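Local coordinates for protein probable glutamine synthetase (Pseudomonas aeruginosa, PDB 4HPP) that is a probable member of the glutamine synthetase family whose catalytic domain holds a bound magnesium ion and a glutamic acid, at residues A301-R306 and L312-V317; L249-E252 and N257-S260. All coordinates share one frame; numbering follows the deposited sequence.

Contact 1: A301-R306 and L312-V317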
loop_
_atom_site.group_PDB
_atom_site.type_symbol
_atom_site.label_atom_id
_atom_site.label_comp_id
_atom_site.label_asym_id
_atom_site.label_seq_id
_atom_site.Cartn_x
_atom_site.Cartn_y
_atom_site.Cartn_z
ATOM N N ALA A 301 36.823 -41.887 -14.281
ATOM C CA ALA A 301 36.851 -41.524 -15.678
ATOM C C ALA A 301 36.582 -42.778 -16.463
ATOM O O ALA A 301 37.477 -43.585 -16.696
ATOM C CB ALA A 301 38.184 -40.909 -16.063
ATOM N N CYS A 302 35.329 -42.950 -16.853
ATOM C CA CYS A 302 34.878 -44.107 -17.627
ATOM C C CYS A 302 33.862 -43.589 -18.663
ATOM O O CYS A 302 33.559 -42.405 -18.702
ATOM C CB CYS A 302 34.231 -45.132 -16.687
ATOM S SG CYS A 302 32.857 -44.422 -15.729
ATOM N N LEU A 303 33.312 -44.483 -19.464
ATOM C CA LEU A 303 32.397 -44.117 -20.516
ATOM C C LEU A 303 31.043 -44.838 -20.357
ATOM O O LEU A 303 30.922 -45.889 -19.691
ATOM C CB LEU A 303 33.041 -44.426 -21.862
ATOM C CG LEU A 303 32.358 -44.053 -23.174
ATOM C CD1 LEU A 303 32.972 -42.799 -23.738
ATOM C CD2 LEU A 303 32.626 -45.198 -24.135
ATOM N N GLY A 304 30.015 -44.261 -20.961
ATOM C CA GLY A 304 28.707 -44.870 -20.902
ATOM C C GLY A 304 27.962 -44.709 -22.196
ATOM O O GLY A 304 28.024 -43.674 -22.830
ATOM N N LEU A 305 27.270 -45.750 -22.613
ATOM C CA LEU A 305 26.205 -45.575 -23.593
ATOM C C LEU A 305 24.974 -45.395 -22.712
ATOM O O LEU A 305 24.021 -44.683 -23.038
ATOM C CB LEU A 305 26.110 -46.849 -24.456
ATOM C CG LEU A 305 25.246 -46.981 -25.709
ATOM C CD1 LEU A 305 25.426 -45.830 -26.687
ATOM C CD2 LEU A 305 25.529 -48.299 -26.421
ATOM N N ARG A 306 25.119 -45.950 -21.511
ATOM C CA ARG A 306 24.073 -46.617 -20.754
ATOM C C ARG A 306 23.599 -45.791 -19.580
ATOM O O ARG A 306 22.402 -45.549 -19.421
ATOM C CB ARG A 306 24.661 -47.935 -20.221
ATOM C CG ARG A 306 25.963 -48.375 -20.914
ATOM C CD ARG A 306 27.090 -48.762 -19.951
ATOM N NE ARG A 306 28.359 -48.865 -20.671
ATOM C CZ ARG A 306 29.523 -49.266 -20.157
ATOM N NH1 ARG A 306 29.625 -49.638 -18.878
ATOM N NH2 ARG A 306 30.590 -49.299 -20.946
ATOM N N LEU A 312 31.851 -39.552 -19.086
ATOM C CA LEU A 312 31.692 -39.192 -20.511
ATOM C C LEU A 312 30.654 -40.109 -21.076
ATOM O O LEU A 312 30.745 -41.322 -20.928
ATOM C CB LEU A 312 33.010 -39.359 -21.263
ATOM C CG LEU A 312 33.323 -38.638 -22.560
ATOM C CD1 LEU A 312 33.344 -37.140 -22.386
ATOM C CD2 LEU A 312 34.694 -39.060 -23.077
ATOM N N ARG A 313 29.630 -39.543 -21.697
ATOM C CA ARG A 313 28.489 -40.347 -22.108
ATOM C C ARG A 313 28.198 -40.143 -23.566
ATOM O O ARG A 313 28.113 -39.020 -24.041
ATOM C CB ARG A 313 27.258 -40.012 -21.265
ATOM C CG ARG A 313 25.961 -40.680 -21.729
ATOM C CD ARG A 313 24.835 -40.468 -20.727
ATOM N NE ARG A 313 24.268 -39.114 -20.790
ATOM C CZ ARG A 313 23.246 -38.740 -21.566
ATOM N NH1 ARG A 313 22.827 -37.479 -21.530
ATOM N NH2 ARG A 313 22.643 -39.614 -22.376
ATOM N N ILE A 314 28.085 -41.252 -24.273
ATOM C CA ILE A 314 27.610 -41.279 -25.643
ATOM C C ILE A 314 26.102 -41.067 -25.657
ATOM O O ILE A 314 25.363 -41.793 -24.987
ATOM C CB ILE A 314 27.916 -42.637 -26.289
ATOM C CG1 ILE A 314 29.418 -42.962 -26.183
ATOM C CG2 ILE A 314 27.475 -42.621 -27.739
ATOM C CD1 ILE A 314 29.728 -44.443 -26.091
ATOM N N CYS A 315 25.660 -40.056 -26.402
ATOM C CA CYS A 315 24.225 -39.716 -26.541
ATOM C C CYS A 315 23.735 -40.275 -27.859
ATOM O O CYS A 315 23.872 -39.608 -28.918
ATOM C CB CYS A 315 23.967 -38.190 -26.515
ATOM S SG CYS A 315 24.547 -37.332 -25.018
ATOM N N PRO A 316 23.144 -41.483 -27.800
ATOM C CA PRO A 316 22.853 -42.203 -29.022
ATOM C C PRO A 316 21.793 -41.439 -29.812
ATOM O O PRO A 316 21.145 -40.526 -29.279
ATOM C CB PRO A 316 22.305 -43.538 -28.517
ATOM C CG PRO A 316 21.627 -43.190 -27.224
ATOM C CD PRO A 316 22.291 -41.937 -26.687
ATOM N N VAL A 317 21.643 -41.792 -31.078
ATOM C CA VAL A 317 20.651 -41.144 -31.924
ATOM C C VAL A 317 19.179 -41.502 -31.544
ATOM O O VAL A 317 18.923 -42.510 -30.882
ATOM C CB VAL A 317 20.983 -41.403 -33.404
ATOM C CG1 VAL A 317 22.221 -40.589 -33.793
ATOM C CG2 VAL A 317 21.170 -42.901 -33.657
#
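Leu303 and Gly304 form two parallel beta bridges with Leu312 and Arg313, between short strands of the mixed sheet of the glutamine synthetase catalytic domain. Three backbone hydrogen bonds join them. Gly304 N donates to Leu312 O at 3.0 Å. Ile314 N donates to Gly304 O at 2.8 Å and 155°. Leu312 N to Cys302 O is weak, at 3.3 Å. Gly304 is thus gripped through both its N and its O.

Leu303 and Leu312 share one face of the pair. The first torsion of Leu303 (chi1 -175°) sets CG beside its carbonyl carbon, and both methyls then reach the partner segment. Leu303 CD2 meets Ile314 CD1 at 3.6 Å, the two side chains crossing at a slant. Leu303 CD1 comes within 4.2 Å of Leu312 CD2. Further along, Leu305 CD1 touches Ile314 CG2 at 4.0 Å and approaches the ring of Pro316.

A short connection of five residues, with no helix or strand in it, joins the two parallel strands. Strand 312-315 continues the sheet by pairing antiparallel with strand 330-336. The Leu312 side chain, on the face it shares with Leu303, packs against Ala267, Val270 and Leu271 of helix 261-281.

Arg313 leaves from the face opposite Leu303 and Leu312. Its CG passes Gly304 O, and a bend at chi3 (76°) turns the chain. Cys315 SG lies over one face of the Arg313 guanidinium, 3.7 Å from its plane and nearer its border than its middle. NH1 forms a salt bridge with Glu332. The Arg313 side chain lies about 7 Å from the bound glutamic acid.

Contact 2: L249-E252 and N257-S260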
loop_
_atom_site.group_PDB
_atom_site.type_symbol
_atom_site.label_atom_id
_atom_site.label_comp_id
_atom_site.label_asym_id
_atom_site.label_seq_id
_atom_site.Cartn_x
_atom_site.Cartn_y
_atom_site.Cartn_z
ATOM N N LEU A 249 31.884 -36.932 -37.806
ATOM C CA LEU A 249 33.101 -37.732 -37.856
ATOM C C LEU A 249 33.284 -38.498 -36.552
ATOM O O LEU A 249 34.234 -39.272 -36.396
ATOM C CB LEU A 249 34.326 -36.844 -38.128
ATOM C CG LEU A 249 34.521 -36.089 -39.461
ATOM C CD1 LEU A 249 35.482 -34.916 -39.285
ATOM C CD2 LEU A 249 35.019 -36.989 -40.588
ATOM N N LEU A 250 32.370 -38.284 -35.615
ATOM C CA LEU A 250 32.387 -39.035 -34.387
ATOM C C LEU A 250 31.695 -40.364 -34.610
ATOM O O LEU A 250 31.934 -41.324 -33.871
ATOM C CB LEU A 250 31.627 -38.285 -33.298
ATOM C CG LEU A 250 32.439 -37.385 -32.369
ATOM C CD1 LEU A 250 31.650 -37.095 -31.104
ATOM C CD2 LEU A 250 33.781 -38.017 -32.004
ATOM N N TYR A 251 30.816 -40.416 -35.611
ATOM C CA TYR A 251 29.842 -41.508 -35.677
ATOM C C TYR A 251 29.878 -42.424 -36.913
ATOM O O TYR A 251 29.957 -41.961 -38.053
ATOM C CB TYR A 251 28.452 -40.952 -35.396
ATOM C CG TYR A 251 27.279 -41.602 -36.094
ATOM C CD1 TYR A 251 26.951 -41.266 -37.416
ATOM C CD2 TYR A 251 26.447 -42.500 -35.410
ATOM C CE1 TYR A 251 25.855 -41.840 -38.048
ATOM C CE2 TYR A 251 25.350 -43.079 -36.026
ATOM C CZ TYR A 251 25.062 -42.738 -37.345
ATOM O OH TYR A 251 23.982 -43.302 -37.968
ATOM N N GLU A 252 29.810 -43.726 -36.632
ATOM C CA GLU A 252 29.896 -44.792 -37.621
ATOM C C GLU A 252 29.038 -45.988 -37.239
ATOM O O GLU A 252 29.480 -46.822 -36.433
ATOM C CB GLU A 252 31.322 -45.289 -37.702
ATOM C CG GLU A 252 32.091 -44.877 -38.935
ATOM C CD GLU A 252 33.238 -45.833 -39.147
ATOM O OE1 GLU A 252 34.358 -45.560 -38.656
ATOM O OE2 GLU A 252 32.988 -46.898 -39.742
ATOM N N ASN A 257 28.702 -48.994 -30.411
ATOM C CA ASN A 257 28.310 -47.658 -29.925
ATOM C C ASN A 257 27.955 -46.692 -31.066
ATOM O O ASN A 257 27.226 -45.732 -30.844
ATOM C CB ASN A 257 29.389 -47.011 -29.059
ATOM C CG ASN A 257 29.664 -47.775 -27.777
ATOM O OD1 ASN A 257 28.824 -48.554 -27.290
ATOM N ND2 ASN A 257 30.852 -47.548 -27.208
ATOM N N ASP A 258 28.450 -46.980 -32.278
ATOM C CA ASP A 258 28.334 -46.123 -33.482
ATOM C C ASP A 258 29.449 -45.078 -33.455
ATOM O O ASP A 258 29.365 -44.044 -34.124
ATOM C CB ASP A 258 26.936 -45.480 -33.655
ATOM C CG ASP A 258 25.819 -46.505 -33.721
ATOM O OD1 ASP A 258 25.980 -47.568 -34.377
ATOM O OD2 ASP A 258 24.761 -46.236 -33.125
ATOM N N LEU A 259 30.491 -45.397 -32.681
ATOM C CA LEU A 259 31.666 -44.557 -32.490
ATOM C C LEU A 259 32.715 -44.813 -33.578
ATOM O O LEU A 259 33.003 -45.967 -33.881
ATOM C CB LEU A 259 32.276 -44.830 -31.104
ATOM C CG LEU A 259 33.240 -43.807 -30.512
ATOM C CD1 LEU A 259 32.848 -42.367 -30.839
ATOM C CD2 LEU A 259 33.340 -43.981 -29.001
ATOM N N SER A 260 33.253 -43.731 -34.158
ATOM C CA SER A 260 34.382 -43.744 -35.089
ATOM C C SER A 260 35.664 -44.134 -34.431
ATOM O O SER A 260 35.822 -43.951 -33.230
ATOM C CB SER A 260 34.615 -42.347 -35.598
ATOM O OG SER A 260 34.131 -42.227 -36.911
#
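Ser260 grips the backbone of Leu249 and Leu250 and draws together the loop between strand 235-243 and helix 261-281. Ser260 N donates to Leu250 O at 2.8 Å, with an N-H...O angle of 167°. Ser260 OG donates to Leu249 O at 3.0 Å, from above the carbonyl plane. Leu259 CD1 presses on Leu250 O at 3.3 Å. This is the tight, buried part. One backbone bridge, Tyr251 with Leu259, closes the loop, and Glu252 N donates to Asp258 O over a short 2.6 Å.

Tyr251 and Asp258 lie side by side and point the same way. Tyr251 CD2 meets Asp258 CB at 3.5 Å, while the ring and carboxylate planes stand 74° apart. The Tyr251 ring also meets that of Tyr329.

The looser side belongs to Glu252, which is exposed. Its extended chain runs past Ser260, but Glu252 OE1 stays 3.8 Å from Ser260 OG, too far for a hydrogen bond.

Ser260 occupies the N-cap position of helix 261-281, yet its side chain makes no capping bond. Its hydroxyl donates to Leu249 O, back into the loop. With the backbone N bond to Leu250 O, it ties the start of the helix to the preceding loop.

Overall arrangement
Both contacts lie in the catalytic domain, on the same side of the chain's centre, with their own centres about 12 Å apart. They meet at Asn257, whose side chain packs on Leu305 and Ile314. Both are partly buried. Contact 1 belongs to the sheet and mixes regular strand bonds with aliphatic packing. Contact 2 lies in a loop and relies on backbone N-H to carbonyl bonds and one serine hydroxyl, with little apolar packing. Helix 261-281 is common to both: Leu312 packs on its flank, whereas Ser260 stands at its start. Tyr329 likewise touches both. In contact 1 the charged Arg313 is paired with Glu332; in contact 2 the charge of Glu252 is exposed.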